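Local structure of polysaccharide deacetylase-like protein (Bacillus anthracis, 4V33) at residues A[61-66]-A[101-106]; A[169-174]-A[215-220]; A[233-238]-A[266-271]; A[80-85]-A[193-198]. The protein is a putative zinc-dependent polysaccharide deacetylase, required for osmotic stability and maintenance of cell shape, that probably removes acetyl groups from a cell-wall polysaccharide. All blocks are in the same frame, centred on the assembly; numbering follows the deposited sequence. Where two conformers were deposited one is given.

The four contacts sample two domains and the junction between them. Contact 1 pairs two strands of the fibronectin type III domain, and contact 4 lies where a turn of that domain meets a loop of the deacetylase domain; their centres are 21 Å apart and their nearest atoms about 7 Å. Contact 2 packs two outer helices of the catalytic domain, with its centre 25 Å from that of contact 3. Contact 3 carries H268 of the zinc site, completed by D206 and H264. Helix 211-221 of contact 2 leads in the chain to strand 230-234 of contact 3. The metal site lies far from the fibronectin domain: the centres of contacts 1 and 3 are 50 Å apart.

Contact 1: residues A[61-66]-A[101-106]; sequences TTIHMT and FSLPFD
The shortest polar bond here runs from I63 N to L103 O, 2.7 Å, nearly straight at hydrogen (171°) although the donor stands tilted from the carbonyl plane. It belongs to an antiparallel ladder in the three-stranded sheet of the fibronectin type III sandwich, where strand 60-66 lies between 48-51 and the outer strand 103-106. I63 and L103 form one hydrogen-bonded pair, closed by L103 N to I63 O at 2.8 Å, while T61 and F105 form the next. Between them T62 faces P104 as a non-hydrogen-bonded pair, which suits a proline with no N-H to give.

T61, I63, L103 and F105 share the face turned toward strand 74-81 of the opposing sheet. I63 CD1 reaches across to F105 CB at 4.0 Å, and less closely to CD2 of L103. The F105 ring itself leads off to an edge-to-face meeting with F117, and T61 gives its OG1 to the N52 carbonyl.

T62 and P104 occupy the other face. Beyond the last pair, the H64 ring lies against S102, its ND1 3.7 Å from S102 CB. The I63 carbonyl oxygen, already held by L103 N, also receives a CH···O contact from S102 CA at 3.3 Å.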
loop_
_atom_site.group_PDB
_atom_site.type_symbol
_atom_site.label_atom_id
_atom_site.label_comp_id
_atom_site.label_asym_id
_atom_site.label_seq_id
_atom_site.Cartn_x
_atom_site.Cartn_y
_atom_site.Cartn_z
ATOM N N THR A 61 0.894 2.791 -23.780
ATOM C CA THR A 61 1.108 1.565 -24.538
ATOM C C THR A 61 0.107 1.523 -25.682
ATOM O O THR A 61 -0.603 2.498 -25.923
ATOM C CB THR A 61 0.928 0.306 -23.661
ATOM O OG1 THR A 61 1.266 -0.858 -24.420
ATOM C CG2 THR A 61 -0.512 0.188 -23.163
ATOM N N THR A 62 0.063 0.403 -26.393
ATOM C CA THR A 62 -0.945 0.202 -27.422
ATOM C C THR A 62 -1.664 -1.114 -27.175
ATOM O O THR A 62 -1.031 -2.148 -26.971
ATOM C CB THR A 62 -0.324 0.196 -28.829
ATOM O OG1 THR A 62 0.366 1.434 -29.048
ATOM C CG2 THR A 62 -1.399 0.019 -29.890
ATOM N N ILE A 63 -2.992 -1.065 -27.191
ATOM C CA ILE A 63 -3.818 -2.248 -26.981
ATOM C C ILE A 63 -4.186 -2.879 -28.323
ATOM O O ILE A 63 -4.441 -2.176 -29.299
ATOM C CB ILE A 63 -5.101 -1.878 -26.200
ATOM C CG1 ILE A 63 -4.733 -1.334 -24.816
ATOM C CG2 ILE A 63 -6.036 -3.076 -26.070
ATOM C CD1 ILE A 63 -5.881 -0.640 -24.103
ATOM N N HIS A 64 -4.194 -4.208 -28.376
ATOM C CA HIS A 64 -4.593 -4.918 -29.584
ATOM C C HIS A 64 -5.561 -6.034 -29.239
ATOM O O HIS A 64 -5.630 -6.474 -28.089
ATOM C CB HIS A 64 -3.379 -5.539 -30.274
ATOM C CG HIS A 64 -2.274 -4.570 -30.556
ATOM N ND1 HIS A 64 -2.240 -3.792 -31.694
ATOM C CD2 HIS A 64 -1.159 -4.261 -29.854
ATOM C CE1 HIS A 64 -1.152 -3.044 -31.680
ATOM N NE2 HIS A 64 -0.480 -3.307 -30.574
ATOM N N MET A 65 -6.292 -6.507 -30.244
ATOM C CA MET A 65 -7.089 -7.710 -30.079
ATOM C C MET A 65 -6.680 -8.776 -31.084
ATOM O O MET A 65 -6.433 -8.483 -32.253
ATOM C CB MET A 65 -8.579 -7.423 -30.234
ATOM C CG MET A 65 -9.440 -8.656 -30.002
ATOM S SD MET A 65 -10.219 -8.685 -28.384
ATOM C CE MET A 65 -10.635 -6.967 -28.314
ATOM N N THR A 66 -6.613 -10.016 -30.618
ATOM C CA THR A 66 -6.366 -11.143 -31.503
ATOM C C THR A 66 -7.410 -12.224 -31.262
ATOM O O THR A 66 -8.263 -12.089 -30.383
ATOM C CB THR A 66 -4.956 -11.725 -31.296
ATOM O OG1 THR A 66 -4.744 -11.986 -29.902
ATOM C CG2 THR A 66 -3.905 -10.744 -31.788
ATOM N N PHE A 101 -7.134 -4.056 -34.514
ATOM C CA PHE A 101 -7.941 -3.092 -33.763
ATOM C C PHE A 101 -7.120 -2.353 -32.719
ATOM O O PHE A 101 -7.523 -2.189 -31.562
ATOM C CB PHE A 101 -9.185 -3.768 -33.191
ATOM C CG PHE A 101 -10.119 -4.265 -34.255
ATOM C CD1 PHE A 101 -10.931 -3.379 -34.942
ATOM C CD2 PHE A 101 -10.152 -5.607 -34.600
ATOM C CE1 PHE A 101 -11.778 -3.821 -35.937
ATOM C CE2 PHE A 101 -10.995 -6.057 -35.594
ATOM C CZ PHE A 101 -11.812 -5.163 -36.265
ATOM N N SER A 102 -5.958 -1.903 -33.173
ATOM C CA SER A 102 -5.012 -1.179 -32.340
ATOM C C SER A 102 -5.657 0.034 -31.683
ATOM O O SER A 102 -6.417 0.766 -32.325
ATOM C CB SER A 102 -3.813 -0.750 -33.191
ATOM O OG SER A 102 -3.045 0.251 -32.552
ATOM N N LEU A 103 -5.348 0.239 -30.408
ATOM C CA LEU A 103 -5.827 1.396 -29.670
ATOM C C LEU A 103 -4.701 1.949 -28.812
ATOM O O LEU A 103 -4.228 1.282 -27.888
ATOM C CB LEU A 103 -7.008 1.028 -28.774
ATOM C CG LEU A 103 -7.657 2.216 -28.058
ATOM C CD1 LEU A 103 -8.717 2.872 -28.950
ATOM C CD2 LEU A 103 -8.240 1.802 -26.705
ATOM N N PRO A 104 -4.256 3.174 -29.121
ATOM C CA PRO A 104 -3.276 3.840 -28.263
ATOM C C PRO A 104 -3.889 4.103 -26.896
ATOM O O PRO A 104 -5.028 4.564 -26.796
ATOM C CB PRO A 104 -3.020 5.165 -28.987
ATOM C CG PRO A 104 -3.410 4.910 -30.403
ATOM C CD PRO A 104 -4.563 3.958 -30.329
ATOM N N PHE A 105 -3.142 3.795 -25.845
ATOM C CA PHE A 105 -3.603 4.047 -24.494
ATOM C C PHE A 105 -2.574 4.898 -23.776
ATOM O O PHE A 105 -1.395 4.564 -23.769
ATOM C CB PHE A 105 -3.799 2.738 -23.730
ATOM C CG PHE A 105 -4.341 2.932 -22.340
ATOM C CD1 PHE A 105 -3.495 3.225 -21.278
ATOM C CD2 PHE A 105 -5.700 2.840 -22.099
ATOM C CE1 PHE A 105 -4.000 3.419 -20.005
ATOM C CE2 PHE A 105 -6.204 3.027 -20.823
ATOM C CZ PHE A 105 -5.354 3.314 -19.782
ATOM N N ASP A 106 -3.020 5.985 -23.164
ATOM C CA ASP A 106 -2.121 6.850 -22.418
ATOM C C ASP A 106 -2.784 7.289 -21.123
ATOM O O ASP A 106 -3.952 7.676 -21.118
ATOM C CB ASP A 106 -1.754 8.075 -23.261
ATOM C CG ASP A 106 -0.470 8.742 -22.798
ATOM O OD1 ASP A 106 -0.416 9.192 -21.636
ATOM O OD2 ASP A 106 0.484 8.825 -23.601
#

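Contact 2: residues A[169-174]-A[215-220]; sequences NFEAQM and FHVLQK
F170 meets V217 first: CD2 of its ring lies 3.7 Å from V217 CG1, while V217 CB sits at the edge in the ring plane. Farther round the edge, CE2 comes near CG of L218. A chi1 near 180° (177°) carries the ring away from the main-chain nitrogen and toward helix 211-221; the strand residue Y149 meets it edge-to-face, and M174 CG lies over one face, toward its rim.

E171 follows and serves two purposes. Its CA and CB lie against V217 CG1, the former at 3.7 Å, so the valine methyl touches two successive residues of helix 167-179. The rest of the chain extends past this apolar patch to K220, itself fully extended, and the two cross at about a right angle. K220 NZ reaches the syn lone pair of E171 OE2 at 2.9 Å in a salt bridge, while a water donates to E171 OE1.

At M174, chi1 of -63° sets CG 3.9 Å from CD2 of L218, and bends farther out bring SD close to the same methyl. The segment axes approach to 10.0 Å at 40°. An apolar seam bordered by an ion pair thus joins neighbouring outer helices of the (β/α) barrel-like fold of the polysaccharide deacetylase (NodB-type) domain.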
loop_
_atom_site.group_PDB
_atom_site.type_symbol
_atom_site.label_atom_id
_atom_site.label_comp_id
_atom_site.label_asym_id
_atom_site.label_seq_id
_atom_site.Cartn_x
_atom_site.Cartn_y
_atom_site.Cartn_z
ATOM N N ASN A 169 0.212 17.818 15.833
ATOM C CA ASN A 169 0.798 17.724 14.497
ATOM C C ASN A 169 0.444 16.420 13.789
ATOM O O ASN A 169 0.224 16.412 12.568
ATOM C CB ASN A 169 2.309 17.953 14.539
ATOM C CG ASN A 169 2.656 19.404 14.793
ATOM O OD1 ASN A 169 1.816 20.289 14.617
ATOM N ND2 ASN A 169 3.891 19.659 15.201
ATOM N N PHE A 170 0.373 15.323 14.543
ATOM C CA PHE A 170 -0.067 14.061 13.961
ATOM C C PHE A 170 -1.482 14.202 13.403
ATOM O O PHE A 170 -1.762 13.769 12.287
ATOM C CB PHE A 170 -0.017 12.919 14.985
ATOM C CG PHE A 170 -0.539 11.622 14.445
ATOM C CD1 PHE A 170 0.176 10.924 13.474
ATOM C CD2 PHE A 170 -1.769 11.122 14.860
ATOM C CE1 PHE A 170 -0.309 9.740 12.940
ATOM C CE2 PHE A 170 -2.266 9.922 14.332
ATOM C CZ PHE A 170 -1.533 9.230 13.373
ATOM N N GLU A 171 -2.368 14.828 14.172
ATOM C CA GLU A 171 -3.730 15.036 13.703
ATOM C C GLU A 171 -3.753 15.873 12.430
ATOM O O GLU A 171 -4.523 15.588 11.518
ATOM C CB GLU A 171 -4.600 15.671 14.794
ATOM C CG GLU A 171 -6.047 15.864 14.353
ATOM C CD GLU A 171 -6.976 16.240 15.485
ATOM O OE1 GLU A 171 -6.647 15.971 16.659
ATOM O OE2 GLU A 171 -8.049 16.811 15.191
ATOM N N ALA A 172 -2.910 16.903 12.366
ATOM C CA ALA A 172 -2.888 17.781 11.200
ATOM C C ALA A 172 -2.422 17.012 9.966
ATOM O O ALA A 172 -2.928 17.236 8.863
ATOM C CB ALA A 172 -1.996 18.993 11.453
ATOM N N GLN A 173 -1.467 16.108 10.161
ATOM C CA GLN A 173 -0.956 15.273 9.074
ATOM C C GLN A 173 -2.015 14.286 8.589
ATOM O O GLN A 173 -2.233 14.134 7.378
ATOM C CB GLN A 173 0.321 14.562 9.524
ATOM C CG GLN A 173 1.483 15.542 9.699
ATOM C CD GLN A 173 2.584 15.013 10.608
ATOM O OE1 GLN A 173 2.691 13.810 10.854
ATOM N NE2 GLN A 173 3.412 15.917 11.107
ATOM N N MET A 174 -2.692 13.635 9.527
ATOM C CA MET A 174 -3.765 12.718 9.159
ATOM C C MET A 174 -4.933 13.460 8.508
ATOM O O MET A 174 -5.566 12.946 7.581
ATOM C CB MET A 174 -4.229 11.913 10.367
ATOM C CG MET A 174 -3.157 11.008 10.951
ATOM S SD MET A 174 -2.537 9.718 9.825
ATOM C CE MET A 174 -0.999 10.448 9.266
ATOM N N PHE A 215 -4.047 6.325 17.943
ATOM C CA PHE A 215 -5.303 5.591 17.869
ATOM C C PHE A 215 -6.505 6.514 18.083
ATOM O O PHE A 215 -7.448 6.527 17.286
ATOM C CB PHE A 215 -5.259 4.462 18.911
ATOM C CG PHE A 215 -6.545 3.700 19.062
ATOM C CD1 PHE A 215 -7.203 3.175 17.958
ATOM C CD2 PHE A 215 -7.072 3.473 20.325
ATOM C CE1 PHE A 215 -8.380 2.466 18.109
ATOM C CE2 PHE A 215 -8.253 2.760 20.483
ATOM C CZ PHE A 215 -8.904 2.252 19.373
ATOM N N HIS A 216 -6.467 7.293 19.155
ATOM C CA HIS A 216 -7.562 8.205 19.461
ATOM C C HIS A 216 -7.759 9.274 18.387
ATOM O O HIS A 216 -8.891 9.640 18.079
ATOM C CB HIS A 216 -7.342 8.846 20.831
ATOM C CG HIS A 216 -7.387 7.865 21.960
ATOM N ND1 HIS A 216 -6.673 8.038 23.125
ATOM C CD2 HIS A 216 -8.063 6.701 22.101
ATOM C CE1 HIS A 216 -6.902 7.019 23.935
ATOM N NE2 HIS A 216 -7.743 6.193 23.337
ATOM N N VAL A 217 -6.664 9.771 17.817
ATOM C CA VAL A 217 -6.754 10.756 16.738
ATOM C C VAL A 217 -7.414 10.125 15.514
ATOM O O VAL A 217 -8.281 10.725 14.875
ATOM C CB VAL A 217 -5.363 11.302 16.365
ATOM C CG1 VAL A 217 -5.397 12.003 15.014
ATOM C CG2 VAL A 217 -4.847 12.244 17.458
ATOM N N LEU A 218 -7.007 8.902 15.189
ATOM C CA LEU A 218 -7.614 8.204 14.060
ATOM C C LEU A 218 -9.106 7.902 14.276
ATOM O O LEU A 218 -9.913 8.008 13.341
ATOM C CB LEU A 218 -6.819 6.940 13.717
ATOM C CG LEU A 218 -5.408 7.202 13.183
ATOM C CD1 LEU A 218 -4.667 5.873 12.979
ATOM C CD2 LEU A 218 -5.456 8.009 11.884
ATOM N N GLN A 219 -9.482 7.552 15.505
ATOM C CA GLN A 219 -10.895 7.359 15.831
ATOM C C GLN A 219 -11.694 8.647 15.631
ATOM O O GLN A 219 -12.826 8.620 15.148
ATOM C CB GLN A 219 -11.062 6.900 17.276
ATOM C CG GLN A 219 -10.652 5.470 17.533
ATOM C CD GLN A 219 -10.908 5.069 18.966
ATOM O OE1 GLN A 219 -10.354 5.661 19.891
ATOM N NE2 GLN A 219 -11.771 4.083 19.162
ATOM N N LYS A 220 -11.094 9.770 16.011
ATOM C CA LYS A 220 -11.752 11.062 15.865
ATOM C C LYS A 220 -11.985 11.402 14.394
ATOM O O LYS A 220 -13.078 11.824 14.013
ATOM C CB LYS A 220 -10.924 12.159 16.533
ATOM C CG LYS A 220 -11.488 13.558 16.338
ATOM C CD LYS A 220 -10.566 14.617 16.918
ATOM C CE LYS A 220 -11.077 16.019 16.588
ATOM N NZ LYS A 220 -10.165 17.076 17.104
HETATM O O HOH W 1 -8.458 16.368 18.849
#

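Contact 3: residues A[233-238]-A[266-271]; sequences YMIVNN and ATHADL. With ZN (zinc ion), chain D.
With CG anti to its backbone nitrogen (chi1 -160°), H268 directs its imidazole past I235 to the zinc ion; I235, whose CG1 instead lies opposite its carbonyl carbon (chi1 -65°), extends CD1 to meet that ring. The methyl stands 3.6 Å from H268 CD2 and also near CB, so an apolar branch braces the ligand while NE2 binds zinc at 2.1 Å. D206 and H264 supply further ligands, and a water sits 2.0 Å from the metal. A histidine-histidine-aspartate zinc site of this kind is characteristic of the polysaccharide deacetylase family.

At the base of the H268 loop, the backbone carbonyl of A266 ties the two segments together. N237 N donates to A266 O at 3.0 Å, in the carbonyl plane and on a lone pair. I235 CG2 approaches the same oxygen at 3.4 Å, which puts one residue of segment 233-238 beside both the carbonyl and the zinc ligand. Farther out, the N237 and T267 side chains run side by side, with ND2 3.4 Å from T267 CG2; the threonine hydroxyl bonds to E280.

Segment 233-238 leaves the C-terminal end of parallel strand 230-234, flanked by strands 199-206 and 259-263. The loop bearing H268 follows strand 259-263, and helix 277-292 packs against V236 and A269.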
loop_
_atom_site.group_PDB
_atom_site.type_symbol
_atom_site.label_atom_id
_atom_site.label_comp_id
_atom_site.label_asym_id
_atom_site.label_seq_id
_atom_site.Cartn_x
_atom_site.Cartn_y
_atom_site.Cartn_z
ATOM N N TYR A 233 4.197 -1.743 14.491
ATOM C CA TYR A 233 5.218 -2.777 14.578
ATOM C C TYR A 233 5.657 -2.892 16.034
ATOM O O TYR A 233 6.391 -2.053 16.541
ATOM C CB TYR A 233 6.412 -2.415 13.711
ATOM C CG TYR A 233 6.198 -2.380 12.205
ATOM C CD1 TYR A 233 6.034 -3.552 11.473
ATOM C CD2 TYR A 233 6.234 -1.170 11.513
ATOM C CE1 TYR A 233 5.889 -3.521 10.085
ATOM C CE2 TYR A 233 6.096 -1.126 10.133
ATOM C CZ TYR A 233 5.941 -2.303 9.430
ATOM O OH TYR A 233 5.822 -2.263 8.064
ATOM N N MET A 234 5.198 -3.947 16.699
ATOM C CA MET A 234 5.352 -4.107 18.139
ATOM C C MET A 234 6.636 -4.843 18.502
ATOM O O MET A 234 6.919 -5.911 17.944
ATOM C CB MET A 234 4.157 -4.916 18.664
ATOM C CG MET A 234 4.148 -5.147 20.167
ATOM S SD MET A 234 3.529 -3.674 21.006
ATOM C CE MET A 234 4.679 -3.565 22.386
ATOM N N ILE A 235 7.420 -4.282 19.423
ATOM C CA ILE A 235 8.509 -5.043 20.035
ATOM C C ILE A 235 7.821 -6.057 20.937
ATOM O O ILE A 235 7.264 -5.694 21.969
ATOM C CB ILE A 235 9.467 -4.141 20.836
ATOM C CG1 ILE A 235 10.180 -3.175 19.884
ATOM C CG2 ILE A 235 10.509 -5.000 21.582
ATOM C CD1 ILE A 235 10.875 -2.015 20.608
ATOM N N VAL A 236 7.811 -7.329 20.532
ATOM C CA VAL A 236 6.840 -8.256 21.097
ATOM C C VAL A 236 7.067 -8.527 22.590
ATOM O O VAL A 236 6.116 -8.648 23.366
ATOM C CB VAL A 236 6.750 -9.552 20.262
ATOM C CG1 VAL A 236 5.737 -10.517 20.861
ATOM C CG2 VAL A 236 6.364 -9.212 18.813
ATOM N N ASN A 237 8.323 -8.567 23.019
ATOM C CA ASN A 237 8.588 -8.799 24.437
ATOM C C ASN A 237 8.156 -7.652 25.342
ATOM O O ASN A 237 8.115 -7.806 26.562
ATOM C CB ASN A 237 10.062 -9.133 24.678
ATOM C CG ASN A 237 10.419 -10.519 24.203
ATOM O OD1 ASN A 237 9.608 -11.198 23.564
ATOM N ND2 ASN A 237 11.634 -10.959 24.518
ATOM N N ASN A 238 7.831 -6.510 24.739
ATOM C CA ASN A 238 7.410 -5.339 25.501
ATOM C C ASN A 238 5.911 -5.226 25.729
ATOM O O ASN A 238 5.468 -4.283 26.367
ATOM C CB ASN A 238 7.894 -4.051 24.837
ATOM C CG ASN A 238 9.377 -3.799 25.064
ATOM O OD1 ASN A 238 9.987 -4.394 25.950
ATOM N ND2 ASN A 238 9.948 -2.895 24.278
ATOM N N ALA A 266 11.414 -9.666 18.596
ATOM C CA ALA A 266 11.142 -9.939 19.999
ATOM C C ALA A 266 11.720 -8.866 20.905
ATOM O O ALA A 266 11.051 -8.395 21.825
ATOM C CB ALA A 266 11.694 -11.295 20.395
ATOM N N THR A 267 12.977 -8.502 20.666
ATOM C CA THR A 267 13.667 -7.571 21.556
ATOM C C THR A 267 14.197 -6.309 20.876
ATOM O O THR A 267 14.970 -5.576 21.490
ATOM C CB THR A 267 14.846 -8.243 22.313
ATOM O OG1 THR A 267 15.899 -8.585 21.395
ATOM C CG2 THR A 267 14.379 -9.491 23.058
ATOM N N HIS A 268 13.783 -6.060 19.635
ATOM C CA HIS A 268 14.297 -4.933 18.837
ATOM C C HIS A 268 15.767 -5.220 18.514
ATOM O O HIS A 268 16.659 -4.400 18.741
ATOM C CB HIS A 268 14.117 -3.590 19.565
ATOM C CG HIS A 268 14.156 -2.390 18.671
ATOM N ND1 HIS A 268 15.246 -1.548 18.606
ATOM C CD2 HIS A 268 13.227 -1.867 17.839
ATOM C CE1 HIS A 268 14.991 -0.567 17.758
ATOM N NE2 HIS A 268 13.765 -0.727 17.292
ATOM N N ALA A 269 15.993 -6.415 17.977
ATOM C CA ALA A 269 17.335 -6.933 17.749
ATOM C C ALA A 269 18.034 -6.285 16.568
ATOM O O ALA A 269 17.416 -5.984 15.551
ATOM C CB ALA A 269 17.268 -8.446 17.529
ATOM N N ASP A 270 19.351 -6.108 16.702
ATOM C CA ASP A 270 20.173 -5.655 15.591
ATOM C C ASP A 270 20.406 -6.886 14.724
ATOM O O ASP A 270 21.350 -7.642 14.937
ATOM C CB ASP A 270 21.497 -5.102 16.130
ATOM C CG ASP A 270 22.345 -4.453 15.060
ATOM O OD1 ASP A 270 21.876 -4.318 13.910
ATOM O OD2 ASP A 270 23.489 -4.061 15.387
ATOM N N LEU A 271 19.511 -7.101 13.765
ATOM C CA LEU A 271 19.452 -8.395 13.085
ATOM C C LEU A 271 20.742 -8.911 12.425
ATOM O O LEU A 271 21.025 -10.098 12.518
ATOM C CB LEU A 271 18.272 -8.422 12.111
ATOM C CG LEU A 271 16.910 -8.379 12.805
ATOM C CD1 LEU A 271 15.796 -8.117 11.805
ATOM C CD2 LEU A 271 16.665 -9.692 13.548
HETATM ZN ZN ZN D . 12.268 0.491 16.396
HETATM O O HOH W 2 12.921 2.276 17.130
#

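Contact 4: residues A[80-85]-A[193-198]; sequences WRTADG and INKVNK. With ACT (acetate ion), chain E.
Packing is closest where A83 meets the backbone of segment 193-198: A83 CB lies 3.4 Å from V196 C, and A83 CA makes a CH···O contact with K195 O at 3.2 Å. Beside it, T82 and K195 run alongside each other, pointing the same way, with T82 CG2 3.9 Å from K195 CB.

Water supplies polar links across the contact. One molecule accepts from A83 N at 2.9 Å and donates to N194 O. A second accepts from N197 N and gives a weak bond to A83 O, so both peptide groups of A83 are bridged to the opposite segment.

These links span a domain interface: segment 80-85 turns out of strand 74-81 of the fibronectin type III sandwich, whereas 193-198 precedes strand 199-206 of the deacetylase domain.

Charged groups border the turn. R81 NH1 forms a salt bridge with D84 OD2 at 2.7 Å, its hydrogen bond weak, and D84 has a second partner in K113. E116, on the fibronectin side, pairs with K195 NZ and also receives T82 OG1, so one carboxylate serves both segments. Away from the turn, K198 NZ bonds N180 O and, at 2.7 Å, OXT of an acetate probably from the crystallisation liquor.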
loop_
_atom_site.group_PDB
_atom_site.type_symbol
_atom_site.label_atom_id
_atom_site.label_comp_id
_atom_site.label_asym_id
_atom_site.label_seq_id
_atom_site.Cartn_x
_atom_site.Cartn_y
_atom_site.Cartn_z
ATOM N N TRP A 80 -12.104 1.865 -17.577
ATOM C CA TRP A 80 -12.188 2.698 -16.389
ATOM C C TRP A 80 -11.096 2.334 -15.408
ATOM O O TRP A 80 -10.548 1.232 -15.443
ATOM C CB TRP A 80 -13.555 2.575 -15.715
ATOM C CG TRP A 80 -13.843 1.255 -15.059
ATOM C CD1 TRP A 80 -13.712 0.951 -13.731
ATOM C CD2 TRP A 80 -14.359 0.078 -15.689
ATOM N NE1 TRP A 80 -14.100 -0.347 -13.504
ATOM C CE2 TRP A 80 -14.504 -0.904 -14.689
ATOM C CE3 TRP A 80 -14.711 -0.243 -17.006
ATOM C CZ2 TRP A 80 -14.980 -2.185 -14.963
ATOM C CZ3 TRP A 80 -15.185 -1.516 -17.276
ATOM C CH2 TRP A 80 -15.312 -2.470 -16.258
ATOM N N ARG A 81 -10.783 3.273 -14.523
ATOM C CA ARG A 81 -9.857 2.994 -13.437
ATOM C C ARG A 81 -10.622 2.335 -12.319
ATOM O O ARG A 81 -11.623 2.875 -11.860
ATOM C CB ARG A 81 -9.282 4.290 -12.895
ATOM C CG ARG A 81 -8.249 4.893 -13.765
ATOM C CD ARG A 81 -7.593 6.088 -13.111
ATOM N NE ARG A 81 -6.741 5.741 -11.977
ATOM C CZ ARG A 81 -7.017 6.049 -10.713
ATOM N NH1 ARG A 81 -8.134 6.692 -10.418
ATOM N NH2 ARG A 81 -6.175 5.716 -9.744
ATOM N N THR A 82 -10.134 1.187 -11.868
ATOM C CA THR A 82 -10.777 0.461 -10.780
ATOM C C THR A 82 -11.037 1.371 -9.577
ATOM O O THR A 82 -12.116 1.334 -8.975
ATOM C CB THR A 82 -9.918 -0.728 -10.365
ATOM O OG1 THR A 82 -9.801 -1.617 -11.485
ATOM C CG2 THR A 82 -10.542 -1.466 -9.194
ATOM N N ALA A 83 -10.055 2.212 -9.271
ATOM C CA ALA A 83 -10.123 3.118 -8.126
ATOM C C ALA A 83 -11.276 4.114 -8.219
ATOM O O ALA A 83 -11.806 4.560 -7.201
ATOM C CB ALA A 83 -8.806 3.859 -7.973
ATOM N N ASP A 84 -11.666 4.462 -9.439
ATOM C CA ASP A 84 -12.697 5.474 -9.646
ATOM C C ASP A 84 -14.088 4.878 -9.874
ATOM O O ASP A 84 -15.100 5.584 -9.765
ATOM C CB ASP A 84 -12.309 6.392 -10.806
ATOM C CG ASP A 84 -11.153 7.302 -10.464
ATOM O OD1 ASP A 84 -10.956 7.568 -9.264
ATOM O OD2 ASP A 84 -10.451 7.761 -11.390
ATOM N N GLY A 85 -14.144 3.585 -10.191
ATOM C CA GLY A 85 -15.420 2.907 -10.351
ATOM C C GLY A 85 -15.894 2.808 -11.789
ATOM O O GLY A 85 -15.640 3.691 -12.610
ATOM N N ILE A 193 -3.231 -2.023 -3.754
ATOM C CA ILE A 193 -2.506 -0.758 -3.940
ATOM C C ILE A 193 -2.767 -0.075 -5.285
ATOM O O ILE A 193 -2.699 1.151 -5.372
ATOM C CB ILE A 193 -0.982 -0.893 -3.702
ATOM C CG1 ILE A 193 -0.372 -1.927 -4.648
ATOM C CG2 ILE A 193 -0.698 -1.232 -2.240
ATOM C CD1 ILE A 193 1.149 -1.884 -4.687
ATOM N N ASN A 194 -3.091 -0.854 -6.318
ATOM C CA ASN A 194 -3.402 -0.283 -7.629
ATOM C C ASN A 194 -4.901 -0.159 -7.883
ATOM O O ASN A 194 -5.324 0.310 -8.942
ATOM C CB ASN A 194 -2.730 -1.095 -8.736
ATOM C CG ASN A 194 -1.228 -0.891 -8.760
ATOM O OD1 ASN A 194 -0.756 0.239 -8.882
ATOM N ND2 ASN A 194 -0.471 -1.983 -8.625
ATOM N N LYS A 195 -5.693 -0.552 -6.890
ATOM C CA LYS A 195 -7.150 -0.552 -7.016
ATOM C C LYS A 195 -7.807 0.605 -6.258
ATOM O O LYS A 195 -9.034 0.740 -6.273
ATOM C CB LYS A 195 -7.720 -1.879 -6.509
ATOM C CG LYS A 195 -7.188 -3.102 -7.247
ATOM C CD LYS A 195 -7.845 -4.374 -6.727
ATOM C CE LYS A 195 -7.166 -5.622 -7.278
ATOM N NZ LYS A 195 -7.277 -5.730 -8.749
ATOM N N VAL A 196 -6.987 1.427 -5.610
ATOM C CA VAL A 196 -7.474 2.560 -4.825
ATOM C C VAL A 196 -6.747 3.833 -5.212
ATOM O O VAL A 196 -5.662 3.799 -5.780
ATOM C CB VAL A 196 -7.293 2.337 -3.304
ATOM C CG1 VAL A 196 -7.993 1.047 -2.874
ATOM C CG2 VAL A 196 -5.796 2.333 -2.914
ATOM N N ASN A 197 -7.364 4.964 -4.903
ATOM C CA ASN A 197 -6.766 6.264 -5.159
ATOM C C ASN A 197 -5.747 6.606 -4.080
ATOM O O ASN A 197 -6.018 6.417 -2.891
ATOM C CB ASN A 197 -7.858 7.333 -5.176
ATOM C CG ASN A 197 -7.338 8.697 -5.571
ATOM O OD1 ASN A 197 -7.439 9.660 -4.808
ATOM N ND2 ASN A 197 -6.780 8.791 -6.770
ATOM N N LYS A 198 -4.589 7.105 -4.498
ATOM C CA LYS A 198 -3.569 7.596 -3.569
ATOM C C LYS A 198 -3.322 6.676 -2.371
ATOM O O LYS A 198 -3.533 7.071 -1.220
ATOM C CB LYS A 198 -3.949 8.998 -3.085
ATOM C CG LYS A 198 -4.030 10.033 -4.193
ATOM C CD LYS A 198 -4.319 11.412 -3.605
ATOM C CE LYS A 198 -4.515 12.440 -4.690
ATOM N NZ LYS A 198 -4.709 13.794 -4.097
HETATM C C ACT E . -1.927 15.504 -2.825
HETATM O O ACT E . -1.330 15.352 -1.739
HETATM O OXT ACT E . -2.127 14.461 -3.481
HETATM C CH3 ACT E . -2.373 16.853 -3.307
HETATM O O HOH W 3 -7.366 1.810 -10.249
HETATM O O HOH W 4 -10.193 4.766 -4.275
#